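Local structure of Cj0977 (3BNV) at residues S34-I39 with I70-N75. The protein is of unknown function, but is a nonflagellar virulence protein of Campylobacter jejuni with a hot-dog fold, regulated by the flagellar sigma factor sigma28. Numbering follows the deposited sequence.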
# COMPACT_ATOMS: atom_id res chain seq x y z
N SER A 34 4.01 9.91 8.17
CA SER A 34 2.79 9.81 8.98
C SER A 34 1.86 8.74 8.41
O SER A 34 0.90 8.32 9.09
CB SER A 34 2.02 11.13 8.96
OG SER A 34 2.72 12.15 9.65
N LEU A 35 2.11 8.34 7.16
CA LEU A 35 1.25 7.39 6.46
C LEU A 35 1.96 6.06 6.26
O LEU A 35 1.31 5.01 6.13
CB LEU A 35 0.85 7.92 5.08
CG LEU A 35 0.12 9.25 4.87
CD1 LEU A 35 0.06 9.54 3.40
CD2 LEU A 35 -1.30 9.21 5.42
N ALA A 36 3.29 6.09 6.20
CA ALA A 36 4.04 4.87 5.93
C ALA A 36 4.87 4.41 7.12
O ALA A 36 5.50 3.37 7.08
CB ALA A 36 4.91 5.04 4.70
N GLY A 37 4.89 5.20 8.19
CA GLY A 37 5.68 4.82 9.34
C GLY A 37 7.03 5.50 9.37
O GLY A 37 7.39 6.27 8.46
N THR A 38 7.79 5.21 10.43
CA THR A 38 9.12 5.75 10.61
C THR A 38 10.16 4.65 10.74
O THR A 38 9.95 3.65 11.42
CB THR A 38 9.17 6.56 11.88
OG1 THR A 38 8.26 7.66 11.76
CG2 THR A 38 10.54 7.05 12.15
N ILE A 39 11.29 4.83 10.08
CA ILE A 39 12.38 3.86 10.17
C ILE A 39 13.13 4.11 11.46
O ILE A 39 13.48 5.24 11.77
CB ILE A 39 13.33 4.00 8.99
CG1 ILE A 39 12.55 4.08 7.69
CG2 ILE A 39 14.31 2.84 8.96
CD1 ILE A 39 11.79 2.81 7.36
N ILE A 70 -0.79 -0.95 5.80
CA ILE A 70 0.16 -1.91 6.32
C ILE A 70 1.14 -2.18 5.20
O ILE A 70 2.35 -2.23 5.43
CB ILE A 70 -0.52 -3.20 6.68
CG1 ILE A 70 -1.62 -2.96 7.68
CG2 ILE A 70 0.46 -4.18 7.25
CD1 ILE A 70 -2.56 -4.22 7.75
N PHE A 71 0.61 -2.32 3.97
CA PHE A 71 1.49 -2.55 2.84
C PHE A 71 2.42 -1.36 2.67
O PHE A 71 3.62 -1.53 2.53
CB PHE A 71 0.71 -2.79 1.55
CG PHE A 71 1.60 -3.02 0.32
CD1 PHE A 71 1.98 -1.98 -0.50
CD2 PHE A 71 2.06 -4.29 -0.00
CE1 PHE A 71 2.79 -2.21 -1.62
CE2 PHE A 71 2.88 -4.50 -1.10
CZ PHE A 71 3.23 -3.46 -1.91
N ALA A 72 1.89 -0.15 2.73
CA ALA A 72 2.75 0.99 2.62
C ALA A 72 3.91 0.90 3.59
O ALA A 72 5.05 1.12 3.21
CB ALA A 72 1.98 2.27 2.84
N ALA A 73 3.64 0.57 4.84
CA ALA A 73 4.70 0.51 5.82
C ALA A 73 5.72 -0.57 5.39
O ALA A 73 6.93 -0.35 5.42
CB ALA A 73 4.14 0.24 7.18
N ALA A 74 5.22 -1.73 4.96
CA ALA A 74 6.11 -2.80 4.53
C ALA A 74 6.95 -2.38 3.32
O ALA A 74 8.15 -2.70 3.21
CB ALA A 74 5.30 -4.01 4.21
N ASN A 75 6.32 -1.66 2.42
CA ASN A 75 6.97 -1.14 1.24
C ASN A 75 8.12 -0.21 1.65
O ASN A 75 9.24 -0.26 1.12
CB ASN A 75 5.89 -0.46 0.41
CG ASN A 75 6.39 0.08 -0.91
OD1 ASN A 75 7.60 0.15 -1.18
ND2 ASN A 75 5.45 0.51 -1.74
O HOH W 1 7.48 1.56 7.51
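The carbonyl oxygen of A36 faces A73 and meets it both directly and through a water. The water donates to A36 O at 2.7 Å and to A73 O at 2.9 Å, so one molecule joins two backbone carbonyls that could not bond to each other. The two oxygens subtend about 101° at the water. A73 also offers its CA-H to the same acceptor, with A73 CA 3.2 Å from A36 O and an angle of 145° at the hydrogen, while A73 CB lies beside that oxygen at 3.4 Å. At this point the two backbones are close, A36 CA and A73 CA being 4.4 Å apart, the nearest such pair between the two segments. One step earlier on the helix, A72 points its methyl toward 34-39: A72 CB meets A36 CB at 4.4 Å in a light apolar contact, and the carbonyl oxygen of L35 also lies near A72 CB. In the hot-dog fold the curved antiparallel sheet wraps round a long central helix, here 67-82, and this contact sets the short helical turn 33-36 against that helix just before strand 38-43, outermost of the sheet within this chain, begins. G37 makes the change of direction with a positive phi of 97°, leaving T38 to pair by backbone hydrogen bonds with I50 of the adjacent strand. The L35 side chain leads away from 70-75 and packs on F69 of the second subunit. A36 is further covered by Y76 and L31. On the same helix as A72, the ring of F71 stacks on F71 of the second subunit, whose A68 also packs against A72.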